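Local coordinates for diadenosine tetraphosphatase, putative (Trypanosoma brucei, PDB 2QJC), which binds two manganese ions and probably hydrolyses bis(5'-nucleosyl) tetraphosphates symmetrically, as a calcineurin-like phosphoesterase, at residues P127-I132 with D156-M161; R208-Q213 with G239-V244. All blocks are in the same frame, centred on the assembly; numbering follows the deposited sequence.

Interaction 1: P127-I132 with D156-M161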
loop_
_atom_site.group_PDB
_atom_site.type_symbol
_atom_site.label_atom_id
_atom_site.label_comp_id
_atom_site.label_asym_id
_atom_site.label_seq_id
_atom_site.Cartn_x
_atom_site.Cartn_y
_atom_site.Cartn_z
ATOM N N PRO A 127 4.029 9.476 -3.138
ATOM C CA PRO A 127 5.220 9.376 -2.296
ATOM C C PRO A 127 5.421 7.895 -1.951
ATOM O O PRO A 127 4.589 7.049 -2.298
ATOM C CB PRO A 127 4.846 10.205 -1.073
ATOM C CG PRO A 127 3.391 9.889 -0.911
ATOM C CD PRO A 127 2.864 9.928 -2.352
ATOM N N HIS A 128 6.516 7.584 -1.271
ATOM C CA HIS A 128 6.803 6.208 -0.883
ATOM C C HIS A 128 6.249 5.936 0.512
ATOM O O HIS A 128 5.840 4.813 0.830
ATOM C CB HIS A 128 8.314 5.972 -0.874
ATOM C CG HIS A 128 8.968 6.164 -2.206
ATOM N ND1 HIS A 128 8.908 5.219 -3.209
ATOM C CD2 HIS A 128 9.689 7.196 -2.704
ATOM C CE1 HIS A 128 9.565 5.661 -4.267
ATOM N NE2 HIS A 128 10.050 6.859 -3.987
ATOM N N ILE A 129 6.246 6.975 1.341
ATOM C CA ILE A 129 5.786 6.861 2.717
ATOM C C ILE A 129 4.879 8.014 3.126
ATOM O O ILE A 129 5.132 9.163 2.778
ATOM C CB ILE A 129 6.994 6.832 3.681
ATOM C CG1 ILE A 129 7.900 5.649 3.334
ATOM C CG2 ILE A 129 6.519 6.745 5.131
ATOM C CD1 ILE A 129 9.250 5.685 4.017
ATOM N N ILE A 130 3.821 7.701 3.866
ATOM C CA ILE A 130 2.907 8.728 4.356
ATOM C C ILE A 130 2.757 8.584 5.866
ATOM O O ILE A 130 2.450 7.498 6.370
ATOM C CB ILE A 130 1.509 8.632 3.689
ATOM C CG1 ILE A 130 1.625 8.962 2.200
ATOM C CG2 ILE A 130 0.526 9.612 4.362
ATOM C CD1 ILE A 130 0.330 8.763 1.430
ATOM N N ARG A 131 3.001 9.677 6.585
ATOM C CA ARG A 131 2.881 9.684 8.040
ATOM C C ARG A 131 1.563 10.356 8.443
ATOM O O ARG A 131 1.241 11.445 7.956
ATOM C CB ARG A 131 4.053 10.444 8.679
ATOM C CG ARG A 131 5.432 9.941 8.295
ATOM C CD ARG A 131 6.535 10.638 9.106
ATOM N NE ARG A 131 6.765 9.976 10.389
ATOM C CZ ARG A 131 7.723 10.310 11.251
ATOM N NH1 ARG A 131 8.547 11.312 10.977
ATOM N NH2 ARG A 131 7.878 9.620 12.375
ATOM N N ILE A 132 0.814 9.700 9.326
ATOM C CA ILE A 132 -0.476 10.199 9.825
ATOM C C ILE A 132 -0.323 10.206 11.346
ATOM O O ILE A 132 -0.874 9.349 12.054
ATOM C CB ILE A 132 -1.635 9.250 9.417
ATOM C CG1 ILE A 132 -1.640 9.065 7.899
ATOM C CG2 ILE A 132 -2.982 9.828 9.871
ATOM C CD1 ILE A 132 -2.467 7.883 7.434
ATOM N N ASP A 156 13.842 0.772 -3.038
ATOM C CA ASP A 156 13.779 -0.646 -3.362
ATOM C C ASP A 156 13.284 -1.463 -2.163
ATOM O O ASP A 156 12.457 -2.365 -2.314
ATOM C CB ASP A 156 15.156 -1.142 -3.832
ATOM C CG ASP A 156 16.242 -0.989 -2.770
ATOM O OD1 ASP A 156 16.373 0.104 -2.185
ATOM O OD2 ASP A 156 16.981 -1.967 -2.530
ATOM N N GLU A 157 13.771 -1.128 -0.972
ATOM C CA GLU A 157 13.372 -1.832 0.241
ATOM C C GLU A 157 11.922 -1.546 0.638
ATOM O O GLU A 157 11.150 -2.473 0.873
ATOM C CB GLU A 157 14.296 -1.459 1.412
ATOM C CG GLU A 157 15.793 -1.528 1.090
ATOM C CD GLU A 157 16.675 -1.292 2.312
ATOM O OE1 GLU A 157 16.192 -0.693 3.296
ATOM O OE2 GLU A 157 17.859 -1.698 2.284
ATOM N N VAL A 158 11.542 -0.272 0.697
ATOM C CA VAL A 158 10.181 0.081 1.091
ATOM C C VAL A 158 9.083 -0.377 0.131
ATOM O O VAL A 158 7.908 -0.411 0.500
ATOM C CB VAL A 158 10.036 1.613 1.328
ATOM C CG1 VAL A 158 10.954 2.055 2.471
ATOM C CG2 VAL A 158 10.362 2.370 0.051
ATOM N N THR A 159 9.449 -0.748 -1.088
ATOM C CA THR A 159 8.435 -1.197 -2.043
ATOM C C THR A 159 8.472 -2.687 -2.370
ATOM O O THR A 159 7.566 -3.187 -3.051
ATOM C CB THR A 159 8.516 -0.421 -3.384
ATOM O OG1 THR A 159 9.826 -0.557 -3.949
ATOM C CG2 THR A 159 8.200 1.048 -3.170
ATOM N N THR A 160 9.490 -3.402 -1.888
ATOM C CA THR A 160 9.599 -4.835 -2.194
ATOM C C THR A 160 9.949 -5.807 -1.062
ATOM O O THR A 160 9.879 -7.023 -1.259
ATOM C CB THR A 160 10.665 -5.100 -3.300
ATOM O OG1 THR A 160 11.974 -4.908 -2.751
ATOM C CG2 THR A 160 10.483 -4.158 -4.480
HETATM N N MSE A 161 10.317 -5.306 0.114
HETATM C CA MSE A 161 10.736 -6.210 1.192
HETATM C C MSE A 161 9.695 -7.174 1.769
HETATM O O MSE A 161 8.538 -6.809 2.000
HETATM C CB MSE A 161 11.372 -5.407 2.341
HETATM C CG MSE A 161 10.377 -4.772 3.315
HETATM SE SE MSE A 161 11.246 -3.657 4.666
HETATM C CE MSE A 161 12.178 -5.003 5.674
#

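Interaction 2: R208-Q213 with G239-V244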
loop_
_atom_site.group_PDB
_atom_site.type_symbol
_atom_site.label_atom_id
_atom_site.label_comp_id
_atom_site.label_asym_id
_atom_site.label_seq_id
_atom_site.Cartn_x
_atom_site.Cartn_y
_atom_site.Cartn_z
ATOM N N ARG A 208 1.564 -14.021 2.056
ATOM C CA ARG A 208 1.251 -14.220 3.463
ATOM C C ARG A 208 -0.161 -13.823 3.854
ATOM O O ARG A 208 -0.600 -14.093 4.974
ATOM C CB ARG A 208 2.251 -13.454 4.328
ATOM C CG ARG A 208 3.660 -14.025 4.299
ATOM C CD ARG A 208 4.554 -13.316 5.316
ATOM N NE ARG A 208 5.792 -14.048 5.556
ATOM C CZ ARG A 208 7.005 -13.618 5.213
ATOM N NH1 ARG A 208 7.160 -12.443 4.607
ATOM N NH2 ARG A 208 8.068 -14.368 5.478
ATOM N N GLY A 209 -0.871 -13.175 2.938
ATOM C CA GLY A 209 -2.227 -12.760 3.232
ATOM C C GLY A 209 -2.286 -11.730 4.342
ATOM O O GLY A 209 -1.293 -11.067 4.646
ATOM N N LEU A 210 -3.461 -11.597 4.948
ATOM C CA LEU A 210 -3.672 -10.644 6.030
ATOM C C LEU A 210 -2.778 -10.993 7.221
ATOM O O LEU A 210 -2.813 -12.119 7.713
ATOM C CB LEU A 210 -5.140 -10.678 6.459
ATOM C CG LEU A 210 -5.652 -9.576 7.389
ATOM C CD1 LEU A 210 -5.694 -8.255 6.627
ATOM C CD2 LEU A 210 -7.046 -9.938 7.882
ATOM N N GLN A 211 -1.974 -10.030 7.675
ATOM C CA GLN A 211 -1.085 -10.243 8.815
ATOM C C GLN A 211 -1.554 -9.390 9.989
ATOM O O GLN A 211 -1.459 -8.162 9.943
ATOM C CB GLN A 211 0.362 -9.870 8.455
ATOM C CG GLN A 211 0.988 -10.741 7.358
ATOM C CD GLN A 211 2.445 -10.393 7.067
ATOM O OE1 GLN A 211 3.307 -10.496 7.938
ATOM N NE2 GLN A 211 2.721 -9.984 5.834
ATOM N N GLU A 212 -2.053 -10.042 11.038
ATOM C CA GLU A 212 -2.548 -9.335 12.221
ATOM C C GLU A 212 -1.859 -9.721 13.526
ATOM O O GLU A 212 -2.201 -9.186 14.578
ATOM C CB GLU A 212 -4.044 -9.583 12.412
ATOM C CG GLU A 212 -4.915 -9.330 11.205
ATOM C CD GLU A 212 -6.357 -9.739 11.459
ATOM O OE1 GLU A 212 -6.995 -9.163 12.368
ATOM O OE2 GLU A 212 -6.848 -10.646 10.752
ATOM N N GLN A 213 -0.894 -10.633 13.471
ATOM C CA GLN A 213 -0.227 -11.079 14.696
ATOM C C GLN A 213 0.781 -10.091 15.275
ATOM O O GLN A 213 1.391 -10.356 16.311
ATOM C CB GLN A 213 0.471 -12.420 14.468
ATOM C CG GLN A 213 -0.009 -13.161 13.246
ATOM C CD GLN A 213 0.733 -12.747 11.993
ATOM O OE1 GLN A 213 1.869 -13.167 11.767
ATOM N NE2 GLN A 213 0.103 -11.911 11.177
ATOM N N GLY A 239 -8.129 0.878 14.546
ATOM C CA GLY A 239 -7.289 -0.072 13.845
ATOM C C GLY A 239 -8.051 -1.336 13.502
ATOM O O GLY A 239 -7.461 -2.406 13.363
ATOM N N CYS A 240 -9.368 -1.211 13.369
ATOM C CA CYS A 240 -10.217 -2.351 13.035
ATOM C C CYS A 240 -10.150 -2.692 11.551
ATOM O O CYS A 240 -10.140 -1.807 10.693
ATOM C CB CYS A 240 -11.669 -2.067 13.431
ATOM S SG CYS A 240 -11.953 -1.988 15.221
ATOM N N ILE A 241 -10.112 -3.985 11.253
ATOM C CA ILE A 241 -10.043 -4.447 9.874
ATOM C C ILE A 241 -11.424 -4.790 9.306
ATOM O O ILE A 241 -12.149 -5.617 9.857
ATOM C CB ILE A 241 -9.136 -5.704 9.758
ATOM C CG1 ILE A 241 -7.793 -5.450 10.448
ATOM C CG2 ILE A 241 -8.911 -6.058 8.297
ATOM C CD1 ILE A 241 -7.003 -4.303 9.860
ATOM N N ILE A 242 -11.782 -4.131 8.207
ATOM C CA ILE A 242 -13.044 -4.376 7.518
ATOM C C ILE A 242 -12.696 -4.831 6.101
ATOM O O ILE A 242 -11.908 -4.183 5.413
ATOM C CB ILE A 242 -13.904 -3.103 7.416
ATOM C CG1 ILE A 242 -14.416 -2.700 8.800
ATOM C CG2 ILE A 242 -15.070 -3.336 6.463
ATOM C CD1 ILE A 242 -15.234 -1.426 8.793
ATOM N N SER A 243 -13.286 -5.941 5.665
ATOM C CA SER A 243 -13.009 -6.458 4.334
ATOM C C SER A 243 -14.258 -6.930 3.607
ATOM O O SER A 243 -15.319 -7.106 4.204
ATOM C CB SER A 243 -12.020 -7.625 4.419
ATOM O OG SER A 243 -12.605 -8.731 5.085
ATOM N N VAL A 244 -14.105 -7.130 2.304
ATOM C CA VAL A 244 -15.176 -7.605 1.440
ATOM C C VAL A 244 -14.570 -8.662 0.521
ATOM O O VAL A 244 -13.343 -8.769 0.405
ATOM C CB VAL A 244 -15.756 -6.471 0.559
ATOM C CG1 VAL A 244 -16.396 -5.405 1.428
ATOM C CG2 VAL A 244 -14.663 -5.872 -0.305
#

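Interaction 1: P127-I132 with D156-M161
V158, H128 and I129 bury the most surface here. V158 stands on helix 155-160 with its CA–CB bond aimed at segment 127-132, and its two methyls divide the work. V158 CG2 lies 4.2 Å from H128 CB. V158 CG1 lies 4.3 Å from I129 CD1. The two methyls lie on either side of the backbone N (chi1 -62° for CG1), which spreads the fork over two consecutive residues. The touch is loose van der Waals packing and holds no hydrogen bond.

H128 comes just before strand 129-132, and its CA–CB bond points at the helix. The methyl of T159 meets the imidazole at its edge, near the ring plane, with H128 ND1 4.2 Å from T159 CG2. H128 ND1 is therefore buried against a methyl, and it has no polar partner in the model.

I129 reaches the helix differently. Its CB does not face the helix, but the CG1 branch is stretched out (chi2 168°) and carries CD1 to the valine.

T159 turns its hydroxyl back to its own helix, where OG1 hydrogen-bonds to E155 O. Its side chain also touches N81, a ligand of one manganese, and lies about 4 Å from that of H141, another ligand of the same ion. T159 thus brings this end of the contact up against two metal ligands.

The surroundings fit the calcineurin-like phosphoesterase fold. Strand 129-132 runs between strands 11-13 and 137-140 in one of the two larger sheets. I129 also packs on V11 of the outer strand. Helix 155-160 is flanked by strand 177-180 on one part of its surface, through E157, and by helix 81-91 at T159.

Interaction 2: R208-Q213 with G239-V244
I241 meets L210 and E212, and its two branches go to different partners. The apolar part is with L210. I241 CG2 lies 4.2 Å from L210 CD1, and L210 CD2 is almost as close to it, at 4.3 Å. Both leucine methyls thus sit against one isoleucine methyl. The leucine CG is trans to its backbone N (chi1 -168°), which carries the fork out from the loop to the strand. L210 also touches S232 of strand 230-236, the neighbour of strand 240-245 in the sheet.

The fold explains where I241 stands. Strands 230-236 and 240-245 form an antiparallel hairpin, and 240-245 is an outermost strand of its five-stranded mixed sheet. At the start of the strand G239 and C240 both face V235, a G1 beta bulge, and G239 has a positive phi of 89°. Two residues on, I241 points its CB at the loop 208-213 and also packs on A234 and L221.

The second kind of contact is between a charged group and an alkyl branch. E212 OE1 lies 4.3 Å from I241 CG1, which is van der Waals contact alone. The stem of E212 is extended (chi2 174°), so the carboxylate comes alongside the isoleucine. E212 is exposed, so its charge is probably hydrated although one carboxylate oxygen rests against the isoleucine.

A polar link runs to a residue nearby: G239 O accepts a hydrogen bond from K215 NZ, which lies just beyond segment 208-213.

The two contacts lie at different distances from the manganese centre. Their centres are 19 Å apart, and their nearest atoms come to about 6 Å without touching. Interaction 1 is buried and close to the metals: the side chain of T159 is about 7 Å from a manganese ion. Interaction 2 is at the surface, with the L210 side chain about 13 Å from a manganese and about 10 Å from that of D26, a metal ligand. Metal ligand H204 connects the two regions. Its NE2 hydrogen-bonds to T160 O in segment 156-161, and a few residues later the same loop reaches 208-213. There interaction 2 joins that loop to the edge of the other large sheet.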